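Local coordinates for protein predicted metal-dependent phosphohydrolase (Magnetospirillum magnetotacticum MS-1, PDB 3KH1) that probably hydrolyses the 5'-phosphate of deoxynucleotides, as a metal-dependent phosphohydrolase of the HD-domain family, at residues Ile26-Leu31 and Arg37-Ala42; Val18-Leu23 and Val78-Gly83; Thr33-Arg38 and Phe150-Gly155. One frame throughout, in Å; residues are numbered along the deposited sequence.

Contact 1 (Ile26-Leu31 and Arg37-Ala42). With ACT (acetate ion), chain D.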
ATOM      1  N   ILE A  26       7.703   9.563  -4.961  1.00 10.76           N
ATOM      2  CA  ILE A  26       7.075  10.863  -4.623  1.00 11.20           C
ATOM      3  C   ILE A  26       7.108  11.020  -3.117  1.00 10.77           C
ATOM      4  O   ILE A  26       6.516  10.216  -2.359  1.00 10.86           O
ATOM      5  CB  ILE A  26       5.653  10.968  -5.145  1.00 10.55           C
ATOM      6  CG1 ILE A  26       5.566  10.694  -6.648  1.00 12.60           C
ATOM      7  CG2 ILE A  26       5.047  12.361  -4.797  1.00 12.31           C
ATOM      8  CD1 ILE A  26       6.383  11.652  -7.517  1.00 14.85           C
ATOM      9  N   LEU A  27       7.811  12.028  -2.648  1.00 10.11           N
ATOM     10  CA  LEU A  27       8.045  12.235  -1.199  1.00  9.86           C
ATOM     11  C   LEU A  27       7.142  13.289  -0.565  1.00  9.90           C
ATOM     12  O   LEU A  27       6.862  14.343  -1.138  1.00 13.03           O
ATOM     13  CB  LEU A  27       9.500  12.619  -0.948  1.00 11.25           C
ATOM     14  CG  LEU A  27      10.484  11.552  -1.482  1.00 13.03           C
ATOM     15  CD1 LEU A  27      11.914  11.887  -1.275  1.00 15.94           C
ATOM     16  CD2 LEU A  27      10.140  10.135  -0.915  1.00 15.80           C
ATOM     17  N   ARG A  28       6.691  12.974   0.623  1.00 10.08           N
ATOM     18  CA  ARG A  28       5.874  13.835   1.455  1.00 10.34           C
ATOM     19  C   ARG A  28       6.757  14.576   2.459  1.00 10.03           C
ATOM     20  O   ARG A  28       7.951  14.290   2.596  1.00 11.49           O
ATOM     21  CB  ARG A  28       4.875  12.966   2.220  1.00  9.12           C
ATOM     22  CG  ARG A  28       3.881  12.292   1.315  1.00 10.96           C
ATOM     23  CD  ARG A  28       3.083  11.190   1.952  1.00 10.73           C
ATOM     24  NE  ARG A  28       2.509  11.591   3.207  1.00 14.74           N
ATOM     25  CZ  ARG A  28       1.417  12.268   3.444  1.00 15.75           C
ATOM     26  NH1 ARG A  28       0.575  12.514   2.471  1.00 16.23           N
ATOM     27  NH2 ARG A  28       1.107  12.580   4.725  1.00 20.30           N
ATOM     28  N   GLN A  29       6.168  15.491   3.229  1.00  9.67           N
ATOM     29  CA  GLN A  29       6.897  16.124   4.349  1.00  9.71           C
ATOM     30  C   GLN A  29       6.784  15.375   5.674  1.00  9.58           C
ATOM     31  O   GLN A  29       7.600  15.597   6.582  1.00 10.60           O
ATOM     32  CB  GLN A  29       6.425  17.566   4.550  1.00 10.24           C
ATOM     33  CG  GLN A  29       6.821  18.440   3.412  1.00 11.14           C
ATOM     34  CD  GLN A  29       8.329  18.473   3.246  1.00 12.32           C
ATOM     35  OE1 GLN A  29       9.054  18.895   4.165  1.00 13.27           O
ATOM     36  NE2 GLN A  29       8.818  18.032   2.074  1.00 13.73           N
ATOM     37  N   THR A  30       5.824  14.474   5.797  1.00  9.62           N
ATOM     38  CA  THR A  30       5.703  13.576   6.927  1.00  9.83           C
ATOM     39  C   THR A  30       6.946  12.753   7.044  1.00  9.65           C
ATOM     40  O   THR A  30       7.422  12.249   6.071  1.00 10.78           O
ATOM     41  CB  THR A  30       4.481  12.638   6.704  1.00 10.92           C
ATOM     42  OG1 THR A  30       3.287  13.421   6.414  1.00 13.78           O
ATOM     43  CG2 THR A  30       4.308  11.672   7.863  1.00 12.33           C
ATOM     44  N   LEU A  31       7.475  12.647   8.250  1.00  9.17           N
ATOM     45  CA  LEU A  31       8.608  11.769   8.526  1.00  9.19           C
ATOM     46  C   LEU A  31       8.133  10.422   9.003  1.00  9.13           C
ATOM     47  O   LEU A  31       7.094  10.302   9.629  1.00  9.64           O
ATOM     48  CB  LEU A  31       9.547  12.371   9.569  1.00 10.22           C
ATOM     49  CG  LEU A  31      10.084  13.778   9.289  1.00  9.83           C
ATOM     50  CD1 LEU A  31      11.020  14.238  10.434  1.00 11.78           C
ATOM     51  CD2 LEU A  31      10.798  13.821   7.958  1.00 12.98           C
ATOM     52  N   ARG A  37      13.728   9.552   7.724  1.00  9.20           N
ATOM     53  CA  ARG A  37      13.569  10.057   6.354  1.00  8.97           C
ATOM     54  C   ARG A  37      12.102  10.471   6.205  1.00  9.60           C
ATOM     55  O   ARG A  37      11.231  10.069   6.999  1.00  9.28           O
ATOM     56  CB  ARG A  37      13.966   9.001   5.293  1.00  9.17           C
ATOM     57  CG  ARG A  37      13.152   7.727   5.425  1.00  9.77           C
ATOM     58  CD  ARG A  37      13.495   6.786   4.294  1.00  9.39           C
ATOM     59  NE  ARG A  37      12.772   5.525   4.332  1.00  9.74           N
ATOM     60  CZ  ARG A  37      11.540   5.350   3.934  1.00  9.50           C
ATOM     61  NH1 ARG A  37      10.792   6.364   3.508  1.00  9.45           N
ATOM     62  NH2 ARG A  37      11.008   4.142   4.022  1.00 10.20           N
ATOM     63  N   ARG A  38      11.831  11.193   5.125  1.00  9.30           N
ATOM     64  CA  ARG A  38      10.457  11.476   4.682  1.00  9.06           C
ATOM     65  C   ARG A  38       9.780  10.197   4.223  1.00  8.77           C
ATOM     66  O   ARG A  38      10.408   9.324   3.590  1.00  9.40           O
ATOM     67  CB  ARG A  38      10.482  12.472   3.536  1.00  9.77           C
ATOM     68  CG  ARG A  38      10.855  13.884   3.947  1.00 10.04           C
ATOM     69  CD  ARG A  38      11.200  14.741   2.730  1.00 11.70           C
ATOM     70  NE  ARG A  38      12.420  14.209   2.113  1.00 10.00           N
ATOM     71  CZ  ARG A  38      12.854  14.473   0.892  1.00 12.76           C
ATOM     72  NH1 ARG A  38      12.179  15.287   0.089  1.00 14.59           N
ATOM     73  NH2 ARG A  38      13.949  13.890   0.417  1.00 13.22           N
ATOM     74  N   GLU A  39       8.471  10.137   4.448  1.00  9.93           N
ATOM     75  CA  GLU A  39       7.594   9.132   3.891  1.00  9.78           C
ATOM     76  C   GLU A  39       7.331   9.329   2.414  1.00  9.15           C
ATOM     77  O   GLU A  39       7.213  10.487   1.964  1.00  9.80           O
ATOM     78  CB  GLU A  39       6.244   9.226   4.668  1.00 11.80           C
ATOM     79  CG  GLU A  39       5.349   8.107   4.490  1.00 12.74           C
ATOM     80  CD  GLU A  39       4.028   8.303   5.217  1.00 10.20           C
ATOM     81  OE1 GLU A  39       3.389   9.392   5.138  1.00 10.07           O
ATOM     82  OE2 GLU A  39       3.591   7.304   5.738  1.00 12.11           O
ATOM     83  N   ASN A  40       7.262   8.245   1.636  1.00  8.43           N
ATOM     84  CA  ASN A  40       6.848   8.329   0.267  1.00  8.58           C
ATOM     85  C   ASN A  40       5.349   8.055   0.094  1.00  8.91           C
ATOM     86  O   ASN A  40       4.677   7.519   0.980  1.00  8.92           O
ATOM     87  CB  ASN A  40       7.756   7.507  -0.678  1.00  9.85           C
ATOM     88  CG  ASN A  40       7.493   6.023  -0.632  1.00  9.08           C
ATOM     89  OD1 ASN A  40       6.362   5.551  -0.905  1.00  9.11           O
ATOM     90  ND2 ASN A  40       8.546   5.234  -0.370  1.00 10.75           N
ATOM     91  N   ASP A  41       4.793   8.413  -1.066  1.00  8.54           N
ATOM     92  CA  ASP A  41       3.363   8.292  -1.274  1.00  8.50           C
ATOM     93  C   ASP A  41       2.894   6.841  -1.261  1.00  8.54           C
ATOM     94  O   ASP A  41       1.768   6.576  -0.852  1.00  8.90           O
ATOM     95  CB  ASP A  41       2.933   8.923  -2.609  1.00  9.59           C
ATOM     96  CG  ASP A  41       2.685  10.392  -2.531  1.00 10.17           C
ATOM     97  OD1 ASP A  41       2.872  11.023  -1.473  1.00 10.25           O
ATOM     98  OD2 ASP A  41       2.257  10.913  -3.596  1.00 11.30           O
ATOM     99  N   ALA A  42       3.684   5.915  -1.803  1.00  8.11           N
ATOM    100  CA  ALA A  42       3.256   4.501  -1.860  1.00  9.36           C
ATOM    101  C   ALA A  42       3.177   3.943  -0.451  1.00  8.13           C
ATOM    102  O   ALA A  42       2.193   3.303  -0.089  1.00  9.48           O
ATOM    103  CB  ALA A  42       4.213   3.671  -2.738  1.00  9.56           C
TER
HETATM  104  C   ACT D 201      15.083  12.169   3.404  1.00 10.55           C
HETATM  105  O   ACT D 201      15.073  11.779   2.227  1.00 15.79           O
HETATM  106  OXT ACT D 201      14.030  12.588   3.892  1.00  9.40           O
HETATM  107  CH3 ACT D 201      16.341  12.108   4.209  1.00 11.31           C
HETATM  108  O   HOH W   1       0.741  12.381  -0.363  1.00 16.73           O
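Glu-39 OE1 takes the NE-H of Arg-28 at 3.1 Å, a salt bridge, and accepts a further bond from His-44 of helix 41-54. The two residues sit on a small antiparallel sheet of an otherwise mostly helical HD domain, and a beta bulge breaks its pairing. Leu-27 with Asn-40 and Leu-31 with Arg-38 are both non-hydrogen-bonded pairs, but the register slips by two between them, where the chain turns a corner at Gln-29. Backbone bonds run from Arg-28 N to Glu-39 O, from Glu-39 N to Thr-30 O and, at 2.8 Å, from Asp-41 N to Ile-26 O.

The Glu-39 side chain runs alongside that of Arg-28, fully stretched, because its CG lies opposite the backbone N (chi1 -166°). Their salt bridge is bent, 136° at the hydrogen; it meets OE1 on the anti side, with that oxygen well out of the guanidinium plane, and the guanidinium and carboxylate planes stand 69° apart. Arg-28 NH2 makes a weak bond to Thr-30 OG1, while NH1 donates to a water lying in the guanidinium plane, which also sits 2.8 Å from Asp-41 OD1. Glu-39 OE2 serves Gln-144 and, across the dimer, Lys-24 of the second subunit. Close by, the nearest side-chain atom of Thr-30 is about 3 Å from a bound calcium ion.

Arg-38 bends at chi3, which lays one face of its guanidinium against Leu-27 CD1, 3.3 Å from NH2. An acetate, probably from the crystallisation liquor, accepts at OXT from Arg-38 N and NE and at O from NH2. Arg-28 O, buried by this contact without a polar partner in the model, lies 3.2 Å from Arg-38 CG.

Contact 2 (Val18-Leu23 and Val78-Gly83)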
ATOM      1  N   VAL A  18       2.789  -1.510 -13.995  1.00 12.81           N
ATOM      2  CA  VAL A  18       4.202  -1.181 -14.090  1.00 14.16           C
ATOM      3  C   VAL A  18       4.466   0.312 -13.846  1.00 13.77           C
ATOM      4  O   VAL A  18       5.417   0.683 -13.147  1.00 13.86           O
ATOM      5  CB  VAL A  18       4.785  -1.683 -15.444  1.00 14.57           C
ATOM      6  CG1 VAL A  18       6.189  -1.115 -15.701  1.00 17.19           C
ATOM      7  CG2 VAL A  18       4.746  -3.246 -15.458  1.00 16.85           C
ATOM      8  N   GLU A  19       3.654   1.172 -14.458  1.00 13.13           N
ATOM      9  CA  GLU A  19       3.820   2.621 -14.361  1.00 13.95           C
ATOM     10  C   GLU A  19       3.753   3.129 -12.921  1.00 13.24           C
ATOM     11  O   GLU A  19       4.543   3.980 -12.510  1.00 13.73           O
ATOM     12  CB  GLU A  19       2.768   3.314 -15.188  1.00 15.02           C
ATOM     13  CG  GLU A  19       2.907   4.856 -15.188  1.00 17.70           C
ATOM     14  CD  GLU A  19       4.125   5.442 -15.940  1.00 19.70           C
ATOM     15  OE1 GLU A  19       4.883   4.717 -16.617  1.00 24.05           O
ATOM     16  OE2 GLU A  19       4.298   6.687 -15.909  1.00 21.68           O
ATOM     17  N   ILE A  20       2.860   2.550 -12.129  1.00 12.85           N
ATOM     18  CA  ILE A  20       2.611   3.085 -10.793  1.00 12.53           C
ATOM     19  C   ILE A  20       3.706   2.736  -9.808  1.00 12.04           C
ATOM     20  O   ILE A  20       3.673   3.262  -8.689  1.00 12.27           O
ATOM     21  CB  ILE A  20       1.174   2.754 -10.283  1.00 12.64           C
ATOM     22  CG1 ILE A  20       0.974   1.265 -10.024  1.00 12.57           C
ATOM     23  CG2 ILE A  20       0.096   3.342 -11.202  1.00 13.61           C
ATOM     24  CD1 ILE A  20      -0.400   0.897  -9.360  1.00 13.19           C
ATOM     25  N   ASP A  21       4.698   1.906 -10.169  1.00 11.64           N
ATOM     26  CA  ASP A  21       5.939   1.857  -9.393  1.00 11.81           C
ATOM     27  C   ASP A  21       6.435   3.243  -9.041  1.00 11.71           C
ATOM     28  O   ASP A  21       7.072   3.449  -7.980  1.00 11.99           O
ATOM     29  CB  ASP A  21       7.067   1.087 -10.124  1.00 13.13           C
ATOM     30  CG  ASP A  21       8.247   0.679  -9.185  1.00 13.71           C
ATOM     31  OD1 ASP A  21       8.043  -0.262  -8.406  1.00 16.98           O
ATOM     32  OD2 ASP A  21       9.390   1.230  -9.299  1.00 17.25           O
ATOM     33  N   LYS A  22       6.224   4.188  -9.965  1.00 12.16           N
ATOM     34  CA  LYS A  22       6.754   5.534  -9.807  1.00 12.19           C
ATOM     35  C   LYS A  22       6.196   6.275  -8.603  1.00 10.79           C
ATOM     36  O   LYS A  22       6.797   7.249  -8.145  1.00 12.63           O
ATOM     37  CB  LYS A  22       6.495   6.321 -11.073  1.00 12.83           C
ATOM     38  CG  LYS A  22       7.254   5.793 -12.284  1.00 14.80           C
ATOM     39  CD  LYS A  22       6.890   6.624 -13.545  1.00 17.54           C
ATOM     40  CE  LYS A  22       7.563   6.159 -14.815  1.00 21.76           C
ATOM     41  NZ  LYS A  22       7.100   7.021 -15.986  1.00 26.85           N
ATOM     42  N   LEU A  23       5.079   5.826  -8.045  1.00 10.59           N
ATOM     43  CA  LEU A  23       4.526   6.509  -6.856  1.00  9.88           C
ATOM     44  C   LEU A  23       5.501   6.433  -5.688  1.00 10.12           C
ATOM     45  O   LEU A  23       5.502   7.268  -4.781  1.00 10.12           O
ATOM     46  CB  LEU A  23       3.159   5.931  -6.495  1.00  9.72           C
ATOM     47  CG  LEU A  23       2.413   6.683  -5.391  1.00 10.45           C
ATOM     48  CD1 LEU A  23       2.110   8.111  -5.877  1.00 12.38           C
ATOM     49  CD2 LEU A  23       1.184   5.931  -5.013  1.00 11.61           C
ATOM     50  N   VAL A  78      -2.218  10.263  -8.949  1.00 12.41           N
ATOM     51  CA  VAL A  78      -1.970  11.485  -9.707  1.00 13.06           C
ATOM     52  C   VAL A  78      -0.669  12.207  -9.352  1.00 12.96           C
ATOM     53  O   VAL A  78      -0.098  12.935 -10.203  1.00 14.41           O
ATOM     54  CB  VAL A  78      -3.137  12.505  -9.594  1.00 13.43           C
ATOM     55  CG1 VAL A  78      -4.389  11.945 -10.336  1.00 14.98           C
ATOM     56  CG2 VAL A  78      -3.414  12.919  -8.116  1.00 14.69           C
ATOM     57  N   GLU A  79      -0.167  12.013  -8.131  1.00 12.05           N
ATOM     58  CA  GLU A  79       1.078  12.663  -7.715  1.00 12.35           C
ATOM     59  C   GLU A  79       2.319  12.184  -8.475  1.00 13.01           C
ATOM     60  O   GLU A  79       3.353  12.845  -8.436  1.00 13.59           O
ATOM     61  CB  GLU A  79       1.262  12.597  -6.182  1.00 12.43           C
ATOM     62  CG  GLU A  79       0.059  13.242  -5.428  1.00 12.88           C
ATOM     63  CD  GLU A  79       0.345  13.679  -4.012  1.00 12.59           C
ATOM     64  OE1 GLU A  79       1.340  13.269  -3.425  1.00 14.00           O
ATOM     65  OE2 GLU A  79      -0.472  14.503  -3.509  1.00 16.27           O
ATOM     66  N   ILE A  80       2.254  11.029  -9.137  1.00 12.63           N
ATOM     67  CA  ILE A  80       3.342  10.596 -10.023  1.00 13.20           C
ATOM     68  C   ILE A  80       3.741  11.718 -10.950  1.00 15.22           C
ATOM     69  O   ILE A  80       4.934  11.912 -11.183  1.00 16.48           O
ATOM     70  CB  ILE A  80       2.988   9.306 -10.790  1.00 13.23           C
ATOM     71  CG1 ILE A  80       2.936   8.110  -9.845  1.00 13.05           C
ATOM     72  CG2 ILE A  80       3.939   9.063 -11.957  1.00 14.93           C
ATOM     73  CD1 ILE A  80       2.219   6.926 -10.399  1.00 12.99           C
ATOM     74  N   ASP A  81       2.754  12.397 -11.545  1.00 15.95           N
ATOM     75  CA  ASP A  81       3.013  13.511 -12.430  1.00 17.19           C
ATOM     76  C   ASP A  81       2.899  14.860 -11.713  1.00 18.61           C
ATOM     77  O   ASP A  81       3.613  15.815 -12.065  1.00 20.40           O
ATOM     78  CB  ASP A  81       2.039  13.526 -13.625  1.00 19.41           C
ATOM     79  CG  ASP A  81       2.234  12.382 -14.622  1.00 19.28           C
ATOM     80  OD1 ASP A  81       3.193  11.560 -14.490  1.00 21.08           O
ATOM     81  OD2 ASP A  81       1.409  12.401 -15.603  1.00 21.42           O
ATOM     82  N   ALA A  82       1.958  14.990 -10.773  1.00 17.84           N
ATOM     83  CA  ALA A  82       1.686  16.305 -10.157  1.00 18.38           C
ATOM     84  C   ALA A  82       2.588  16.640  -8.972  1.00 18.06           C
ATOM     85  O   ALA A  82       2.642  17.815  -8.576  1.00 20.17           O
ATOM     86  CB  ALA A  82       0.224  16.431  -9.748  1.00 18.35           C
ATOM     87  N   GLY A  83       3.264  15.645  -8.399  1.00 16.83           N
ATOM     88  CA  GLY A  83       4.054  15.823  -7.180  1.00 16.45           C
ATOM     89  C   GLY A  83       3.173  15.964  -5.957  1.00 16.35           C
ATOM     90  O   GLY A  83       1.953  15.969  -6.033  1.00 16.62           O
TER
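The backbone of Val-18 to Leu-23 leaves helix 8-19 and tightens into a 3-10 turn, passing the short helix 79-82 most closely where the CA atoms of Leu-23 and Ile-80 are 5.3 Å apart. Ile-80 carries the contact, its side chain directed at the turn. CG1 stands beside its own backbone N (chi1 -70°) and meets Leu-23 N at 3.6 Å, an amide already bonded to Ile-20 O. The extended CD1 goes on to Ile-20 CA, 3.9 Å away, and approaches Ile-20 CG2. The other branch, CG2, rests 3.9 Å from Lys-22 CB, with Lys-22 CD a little farther. Leu-23 crosses Ile-80 at about a right angle and offers CB to CG1 at 4.0 Å.

In this helical HD-domain fold, helix 79-82 begins shortly after Asp-76, by sequence probably the aspartate of the HD signature. Ile-80 is directed at the 3-10 turn, whereas its neighbour Glu-79 has its carboxylate close to those of Asp-76 and Asp-41. Cut back to an alanine here, the Ile-80 side chain would lose CG1, CG2 and CD1, which is likely to open a gap between helix and turn and leave Ile-20, Lys-22 CB and Leu-23 without this shared apolar partner.

Charges flank the apolar patch. Lys-22, stretched out beyond CG, brings NZ to 2.8 Å from Glu-19 OE2 in a salt bridge made on the syn side, 35° out of the carboxylate plane. Arg-106 of helix 96-108 binds both Glu-19 and Asp-81, so one guanidinium spans the two segments. Trp-46 of the second subunit packs on Ile-20 and Leu-23, and Asp-21 OD2 accepts from the backbone N of Thr-33 in that subunit.

Contact 3 (Thr33-Arg38 and Phe150-Gly155); sequences TDSSRR and FETEGG. With ACT (acetate ion), chain D.
Ser-35 and Thr-152 meet through a hydroxyl laid on carbon: Ser-35 OG is 3.5 Å from both CB and CG2 of Thr-152, and the polar link between the two residues runs through a water. This water lies 2.8 Å from Ser-35 OG and donates to Thr-152 O at 2.9 Å. Ser-35 has a positive phi, 59°, and its CB is directed at the other segment.

Nearby, the Thr-33 and Glu-151 side chains run alongside one another in the same direction. Thr-33 CB touches Glu-151 CB at 3.8 Å, and its methyl CG2 lies against the aliphatic CB and CG of the glutamate. Thr-33 OG1 is engaged elsewhere, with Asp-21 of the second subunit, so the residue packs on its own chain with carbon and on its partner with oxygen. Thr-152 CG2 also approaches Thr-33 O, 3.7 Å away.

The turn holding Ser-35 is braced from within. Asp-34 OD1 accepts from Ser-36 N, forming an Asx turn, and from Ser-36 OG at 2.7 Å; both donors come from the same face of the carboxylate.

Across the contact, a chi1 of 67° tucks Thr-152 OG1 back over its own backbone, where it bonds to His-148 O and accepts from Gly-155 N at 3.0 Å, an ST motif. Helix 132-151 itself closes with a Schellman motif: Gly-154 N bonds to Asn-149 O and Glu-153 N to Phe-150 O, with Glu-153 as the C-prime residue at positive phi.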
ATOM      1  N   THR A  33       8.242   7.545  11.738  1.00  9.46           N
ATOM      2  CA  THR A  33       8.117   7.743  13.195  1.00  8.86           C
ATOM      3  C   THR A  33       9.438   7.848  13.934  1.00 10.42           C
ATOM      4  O   THR A  33       9.474   8.445  15.028  1.00 12.19           O
ATOM      5  CB  THR A  33       7.197   6.678  13.834  1.00  9.92           C
ATOM      6  OG1 THR A  33       7.777   5.389  13.577  1.00 10.69           O
ATOM      7  CG2 THR A  33       5.777   6.764  13.342  1.00  9.97           C
ATOM      8  N   ASP A  34      10.488   7.279  13.360  1.00  9.43           N
ATOM      9  CA  ASP A  34      11.839   7.414  13.882  1.00 10.51           C
ATOM     10  C   ASP A  34      12.651   8.605  13.317  1.00 10.98           C
ATOM     11  O   ASP A  34      13.847   8.719  13.600  1.00 11.87           O
ATOM     12  CB  ASP A  34      12.649   6.106  13.669  1.00 10.83           C
ATOM     13  CG  ASP A  34      12.828   5.756  12.197  1.00 12.15           C
ATOM     14  OD1 ASP A  34      12.418   6.543  11.304  1.00 12.27           O
ATOM     15  OD2 ASP A  34      13.381   4.653  11.897  1.00 18.16           O
ATOM     16  N   SER A  35      11.972   9.494  12.582  1.00 10.61           N
ATOM     17  CA  SER A  35      12.593  10.674  11.947  1.00 10.22           C
ATOM     18  C   SER A  35      13.707  10.317  10.966  1.00  9.81           C
ATOM     19  O   SER A  35      14.498  11.210  10.576  1.00 10.70           O
ATOM     20  CB  SER A  35      13.101  11.680  12.995  1.00 10.57           C
ATOM     21  OG  SER A  35      12.059  12.160  13.827  1.00 12.73           O
ATOM     22  N   SER A  36      13.770   9.076  10.496  1.00 10.10           N
ATOM     23  CA  SER A  36      14.875   8.628   9.674  1.00 10.06           C
ATOM     24  C   SER A  36      14.903   9.211   8.245  1.00 10.49           C
ATOM     25  O   SER A  36      15.945   9.262   7.631  1.00 10.45           O
ATOM     26  CB  SER A  36      14.919   7.099   9.597  1.00 10.27           C
ATOM     27  OG  SER A  36      13.773   6.564   9.015  1.00 10.74           O
ATOM     28  N   ARG A  37      13.728   9.552   7.724  1.00  9.20           N
ATOM     29  CA  ARG A  37      13.569  10.057   6.354  1.00  8.97           C
ATOM     30  C   ARG A  37      12.102  10.471   6.205  1.00  9.60           C
ATOM     31  O   ARG A  37      11.231  10.069   6.999  1.00  9.28           O
ATOM     32  CB  ARG A  37      13.966   9.001   5.293  1.00  9.17           C
ATOM     33  CG  ARG A  37      13.152   7.727   5.425  1.00  9.77           C
ATOM     34  CD  ARG A  37      13.495   6.786   4.294  1.00  9.39           C
ATOM     35  NE  ARG A  37      12.772   5.525   4.332  1.00  9.74           N
ATOM     36  CZ  ARG A  37      11.540   5.350   3.934  1.00  9.50           C
ATOM     37  NH1 ARG A  37      10.792   6.364   3.508  1.00  9.45           N
ATOM     38  NH2 ARG A  37      11.008   4.142   4.022  1.00 10.20           N
ATOM     39  N   ARG A  38      11.831  11.193   5.125  1.00  9.30           N
ATOM     40  CA  ARG A  38      10.457  11.476   4.682  1.00  9.06           C
ATOM     41  C   ARG A  38       9.780  10.197   4.223  1.00  8.77           C
ATOM     42  O   ARG A  38      10.408   9.324   3.590  1.00  9.40           O
ATOM     43  CB  ARG A  38      10.482  12.472   3.536  1.00  9.77           C
ATOM     44  CG  ARG A  38      10.855  13.884   3.947  1.00 10.04           C
ATOM     45  CD  ARG A  38      11.200  14.741   2.730  1.00 11.70           C
ATOM     46  NE  ARG A  38      12.420  14.209   2.113  1.00 10.00           N
ATOM     47  CZ  ARG A  38      12.854  14.473   0.892  1.00 12.76           C
ATOM     48  NH1 ARG A  38      12.179  15.287   0.089  1.00 14.59           N
ATOM     49  NH2 ARG A  38      13.949  13.890   0.417  1.00 13.22           N
ATOM     50  N   PHE A 150       3.334  13.415  16.196  1.00 10.19           N
ATOM     51  CA  PHE A 150       3.439  13.194  17.644  1.00 11.10           C
ATOM     52  C   PHE A 150       4.688  12.333  17.928  1.00 11.02           C
ATOM     53  O   PHE A 150       5.484  12.634  18.814  1.00 11.72           O
ATOM     54  CB  PHE A 150       2.180  12.539  18.185  1.00 11.56           C
ATOM     55  CG  PHE A 150       2.103  12.539  19.677  1.00 11.75           C
ATOM     56  CD1 PHE A 150       1.534  13.613  20.338  1.00 12.27           C
ATOM     57  CD2 PHE A 150       2.581  11.482  20.410  1.00 13.00           C
ATOM     58  CE1 PHE A 150       1.472  13.635  21.700  1.00 13.70           C
ATOM     59  CE2 PHE A 150       2.545  11.498  21.812  1.00 14.97           C
ATOM     60  CZ  PHE A 150       1.963  12.568  22.451  1.00 14.69           C
ATOM     61  N   GLU A 151       4.883  11.282  17.153  1.00 10.24           N
ATOM     62  CA  GLU A 151       6.031  10.406  17.333  1.00 10.94           C
ATOM     63  C   GLU A 151       7.371  11.085  17.103  1.00 11.01           C
ATOM     64  O   GLU A 151       8.349  10.756  17.749  1.00 13.71           O
ATOM     65  CB  GLU A 151       5.944   9.176  16.451  1.00 11.22           C
ATOM     66  CG  GLU A 151       4.769   8.215  16.809  1.00 12.34           C
ATOM     67  CD  GLU A 151       4.715   7.782  18.260  1.00 16.08           C
ATOM     68  OE1 GLU A 151       5.690   7.117  18.657  1.00 19.54           O
ATOM     69  OE2 GLU A 151       3.725   8.149  18.961  1.00 18.09           O
ATOM     70  N   THR A 152       7.395  12.032  16.153  1.00 10.50           N
ATOM     71  CA  THR A 152       8.609  12.730  15.801  1.00 10.16           C
ATOM     72  C   THR A 152       8.788  14.069  16.562  1.00 10.11           C
ATOM     73  O   THR A 152       9.691  14.847  16.262  1.00 11.41           O
ATOM     74  CB  THR A 152       8.684  12.992  14.285  1.00 10.36           C
ATOM     75  OG1 THR A 152       7.655  13.922  13.899  1.00 10.13           O
ATOM     76  CG2 THR A 152       8.574  11.671  13.478  1.00 11.38           C
ATOM     77  N   GLU A 153       7.974  14.286  17.584  1.00 11.91           N
ATOM     78  CA  GLU A 153       8.053  15.469  18.429  1.00 12.20           C
ATOM     79  C   GLU A 153       7.887  16.746  17.603  1.00 12.29           C
ATOM     80  O   GLU A 153       8.607  17.728  17.795  1.00 13.62           O
ATOM     81  CB  GLU A 153       9.353  15.429  19.275  1.00 13.13           C
ATOM     82  CG  GLU A 153       9.486  14.138  20.117  1.00 17.29           C
ATOM     83  CD  GLU A 153      10.688  14.096  21.067  1.00 25.56           C
ATOM     84  OE1 GLU A 153      11.287  15.135  21.351  1.00 28.36           O
ATOM     85  OE2 GLU A 153      11.003  12.989  21.541  1.00 32.67           O
ATOM     86  N   GLY A 154       6.928  16.722  16.669  1.00 11.16           N
ATOM     87  CA  GLY A 154       6.733  17.857  15.785  1.00 11.61           C
ATOM     88  C   GLY A 154       7.776  17.958  14.698  1.00 11.29           C
ATOM     89  O   GLY A 154       8.221  19.046  14.325  1.00 12.13           O
ATOM     90  N   GLY A 155       8.190  16.810  14.189  1.00 11.04           N
ATOM     91  CA  GLY A 155       9.251  16.751  13.209  1.00 10.99           C
ATOM     92  C   GLY A 155       8.901  17.347  11.867  1.00 10.63           C
ATOM     93  O   GLY A 155       9.798  17.699  11.086  1.00 10.44           O
TER
HETATM   94  C   ACT D 201      15.083  12.169   3.404  1.00 10.55           C
HETATM   95  O   ACT D 201      15.073  11.779   2.227  1.00 15.79           O
HETATM   96  OXT ACT D 201      14.030  12.588   3.892  1.00  9.40           O
HETATM   97  CH3 ACT D 201      16.341  12.108   4.209  1.00 11.31           C
HETATM   98  O   HOH W   2      12.008  14.886  14.457  1.00 18.18           O

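All three contacts are partly buried, but contact 1 lies nearest the centre of the chain and contact 3 farthest out, with two of its four touching residues exposed. Contact 1 is held by strand bonds and charges, contact 2 by one isoleucine against a turn, contact 3 by a few carbon contacts and a bridging water. Contact 1 joins both others: Asp-41 packs on Leu-23 and Ile-26 on Glu-79 of contact 2, while Leu-31 touches Thr-152 and Gly-155 of contact 3, with which it shares Arg-37 and Arg-38. Contacts 2 and 3, about 24 Å apart between centres, are related across the dimer, where Asp-21 of one subunit binds Thr-33 of the other.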